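CDP-glucose-4,6-dehydratase (Yersinia pseudotuberculosis, PDB 1RKX) catalyses the removal of water from CDP-D-glucose, probably yielding the 4-keto-6-deoxy sugar nucleotide, with NAD bound in a Rossmann-type domain of the short-chain dehydrogenase/reductase family. Local coordinates at residues T15-F20 / M59-G64. Numbering follows the deposited sequence.
Sequences TGHTGF and MQSEIG. With NAD (nicotinamide-adenine-dinucleotide), chain G.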
loop_
_atom_site.group_PDB
_atom_site.type_symbol
_atom_site.label_atom_id
_atom_site.label_comp_id
_atom_site.label_asym_id
_atom_site.label_seq_id
_atom_site.Cartn_x
_atom_site.Cartn_y
_atom_site.Cartn_z
ATOM N N THR C 15 22.905 4.807 -26.486
ATOM C CA THR C 15 22.289 3.775 -27.313
ATOM C C THR C 15 20.998 4.404 -27.808
ATOM O O THR C 15 20.383 5.204 -27.092
ATOM C CB THR C 15 21.953 2.475 -26.527
ATOM O OG1 THR C 15 20.950 2.744 -25.534
ATOM C CG2 THR C 15 23.200 1.913 -25.865
ATOM N N GLY C 16 20.591 4.063 -29.026
ATOM C CA GLY C 16 19.368 4.621 -29.570
ATOM C C GLY C 16 19.526 6.038 -30.099
ATOM O O GLY C 16 18.549 6.785 -30.182
ATOM N N HIS C 17 20.753 6.410 -30.459
ATOM C CA HIS C 17 21.024 7.742 -30.983
ATOM C C HIS C 17 20.400 7.996 -32.358
ATOM O O HIS C 17 20.290 9.148 -32.781
ATOM C CB HIS C 17 22.537 7.989 -31.060
ATOM C CG HIS C 17 23.219 7.239 -32.164
ATOM N ND1 HIS C 17 23.230 5.861 -32.237
ATOM C CD2 HIS C 17 23.928 7.677 -33.232
ATOM C CE1 HIS C 17 23.919 5.483 -33.300
ATOM N NE2 HIS C 17 24.353 6.565 -33.920
ATOM N N THR C 18 19.986 6.939 -33.058
ATOM C CA THR C 18 19.390 7.112 -34.383
ATOM C C THR C 18 17.879 7.328 -34.316
ATOM O O THR C 18 17.220 7.464 -35.345
ATOM C CB THR C 18 19.662 5.889 -35.295
ATOM O OG1 THR C 18 19.055 4.723 -34.730
ATOM C CG2 THR C 18 21.173 5.663 -35.458
ATOM N N GLY C 19 17.344 7.359 -33.101
ATOM C CA GLY C 19 15.916 7.554 -32.923
ATOM C C GLY C 19 15.531 8.992 -32.615
ATOM O O GLY C 19 16.372 9.896 -32.632
ATOM N N PHE C 20 14.251 9.193 -32.320
ATOM C CA PHE C 20 13.710 10.515 -32.019
ATOM C C PHE C 20 14.330 11.163 -30.785
ATOM O O PHE C 20 14.981 12.208 -30.888
ATOM C CB PHE C 20 12.185 10.412 -31.864
ATOM C CG PHE C 20 11.517 11.696 -31.444
ATOM C CD1 PHE C 20 11.679 12.865 -32.188
ATOM C CD2 PHE C 20 10.682 11.720 -30.329
ATOM C CE1 PHE C 20 11.013 14.043 -31.832
ATOM C CE2 PHE C 20 10.009 12.889 -29.959
ATOM C CZ PHE C 20 10.174 14.054 -30.714
ATOM N N MET C 59 29.532 13.268 -34.257
ATOM C CA MET C 59 29.777 12.244 -33.244
ATOM C C MET C 59 30.229 10.932 -33.875
ATOM O O MET C 59 30.307 10.816 -35.094
ATOM C CB MET C 59 28.482 11.987 -32.464
ATOM C CG MET C 59 27.390 11.356 -33.330
ATOM S SD MET C 59 25.797 11.105 -32.496
ATOM C CE MET C 59 26.217 9.754 -31.368
ATOM N N GLN C 60 30.536 9.956 -33.025
ATOM C CA GLN C 60 30.913 8.620 -33.478
ATOM C C GLN C 60 29.585 7.882 -33.584
ATOM O O GLN C 60 28.856 7.784 -32.603
ATOM C CB GLN C 60 31.772 7.907 -32.438
ATOM C CG GLN C 60 33.228 8.295 -32.414
ATOM C CD GLN C 60 34.031 7.386 -31.510
ATOM O OE1 GLN C 60 33.988 6.164 -31.650
ATOM N NE2 GLN C 60 34.774 7.976 -30.578
ATOM N N SER C 61 29.270 7.362 -34.764
ATOM C CA SER C 61 28.013 6.663 -34.960
ATOM C C SER C 61 28.230 5.195 -35.342
ATOM O O SER C 61 28.726 4.896 -36.430
ATOM C CB SER C 61 27.211 7.385 -36.041
ATOM O OG SER C 61 25.957 6.784 -36.261
ATOM N N GLU C 62 27.869 4.283 -34.444
ATOM C CA GLU C 62 28.021 2.860 -34.726
ATOM C C GLU C 62 26.665 2.186 -34.869
ATOM O O GLU C 62 25.761 2.398 -34.054
ATOM C CB GLU C 62 28.806 2.149 -33.622
ATOM C CG GLU C 62 29.119 0.694 -33.969
ATOM C CD GLU C 62 29.841 -0.046 -32.863
ATOM O OE1 GLU C 62 30.447 0.615 -31.998
ATOM O OE2 GLU C 62 29.816 -1.296 -32.873
ATOM N N ILE C 63 26.520 1.384 -35.917
ATOM C CA ILE C 63 25.276 0.669 -36.136
ATOM C C ILE C 63 25.445 -0.746 -35.587
ATOM O O ILE C 63 26.325 -1.493 -36.018
ATOM C CB ILE C 63 24.917 0.605 -37.631
ATOM C CG1 ILE C 63 24.667 2.020 -38.170
ATOM C CG2 ILE C 63 23.693 -0.275 -37.835
ATOM C CD1 ILE C 63 23.614 2.812 -37.400
ATOM N N GLY C 64 24.605 -1.100 -34.618
ATOM C CA GLY C 64 24.685 -2.421 -34.021
ATOM C C GLY C 64 23.427 -2.750 -33.246
ATOM O O GLY C 64 22.646 -1.858 -32.902
HETATM P PA NAD G . 12.567 5.676 -31.654
HETATM O O1A NAD G . 11.968 4.488 -32.300
HETATM O O2A NAD G . 12.611 6.931 -32.451
HETATM O O5B NAD G . 14.063 5.357 -31.159
HETATM C C5B NAD G . 14.389 4.008 -30.746
HETATM C C4B NAD G . 15.891 3.746 -30.875
HETATM O O4B NAD G . 16.005 2.370 -30.448
HETATM C C3B NAD G . 16.379 3.780 -32.315
HETATM O O3B NAD G . 17.565 4.600 -32.340
HETATM C C2B NAD G . 16.620 2.314 -32.621
HETATM O O2B NAD G . 17.618 2.096 -33.658
HETATM C C1B NAD G . 16.982 1.776 -31.261
HETATM N N9A NAD G . 16.846 0.330 -31.178
HETATM C C8A NAD G . 15.692 -0.409 -31.165
HETATM N N7A NAD G . 15.902 -1.721 -31.094
HETATM C C5A NAD G . 17.278 -1.834 -31.062
HETATM C C6A NAD G . 18.124 -2.963 -30.994
HETATM N N6A NAD G . 17.741 -4.222 -30.942
HETATM N N1A NAD G . 19.476 -2.740 -30.979
HETATM C C2A NAD G . 19.910 -1.439 -31.035
HETATM N N3A NAD G . 19.222 -0.319 -31.100
HETATM C C4A NAD G . 17.886 -0.582 -31.112
HETATM O O3 NAD G . 11.828 5.918 -30.301
HETATM P PN NAD G . 12.011 7.086 -29.170
HETATM O O1N NAD G . 10.727 7.792 -29.166
HETATM O O2N NAD G . 13.157 7.944 -29.567
HETATM O O5D NAD G . 12.185 6.255 -27.834
HETATM C C5D NAD G . 13.425 6.400 -27.134
HETATM C C4D NAD G . 13.387 5.604 -25.844
HETATM O O4D NAD G . 12.361 6.261 -25.028
HETATM C C3D NAD G . 12.954 4.139 -25.893
HETATM O O3D NAD G . 13.600 3.443 -24.808
HETATM C C2D NAD G . 11.451 4.241 -25.664
HETATM O O2D NAD G . 10.927 2.987 -25.198
HETATM C C1D NAD G . 11.396 5.321 -24.616
HETATM N N1N NAD G . 10.077 5.937 -24.528
HETATM C C2N NAD G . 9.604 6.860 -25.477
HETATM C C3N NAD G . 8.280 7.536 -25.304
HETATM C C7N NAD G . 7.884 8.532 -26.315
HETATM O O7N NAD G . 6.794 9.099 -26.142
HETATM N N7N NAD G . 8.639 8.845 -27.389
HETATM C C4N NAD G . 7.385 7.096 -24.167
HETATM C C5N NAD G . 8.030 6.088 -23.271
HETATM C C6N NAD G . 9.233 5.578 -23.432
#
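H17 reaches from the glycine-rich NAD-binding loop of a Rossmann fold, between strand 11-15 and helix 20-31, to S61 on strand 60-63, at one edge of the parallel sheet within the chain. Their hydrogen bond is short and nearly straight: NE2 of H17 lies 2.8 Å from OG of S61, at 174°, with the hydroxyl in the plane of the ring at its edge. Since ND1 of H17 bonds to OG of S40, both ring nitrogens are held and rotation of the imidazole is restrained; a histidine suits this place because it can bridge two strands at once.

Nonpolar contacts surround this polar bond. The flexible chain of M59, bent at chi3 (-71°), brings CE obliquely to 3.6 Å from CD2 of H17, and its SD lies 5.0 Å from the ring centroid in a Met-aromatic contact. CG2 of T18 lies above one face of the imidazole, offset toward the rim, and comes within 4.2 Å of CD1 of I63, a loose contact.

The other branch of T18 serves the cofactor: OG1 accepts a hydrogen bond from ribose O3B of NAD and is also bonded to O of L41. G16 and G19 bracket a type I turn, and G19, having no side chain, lets NAD pack directly on the loop backbone, its N 2.9 Å from O3B. At the start of helix 20-31, N of F20 donates to the phosphate oxygen O2A of NAD at 2.8 Å, almost straight at 173°.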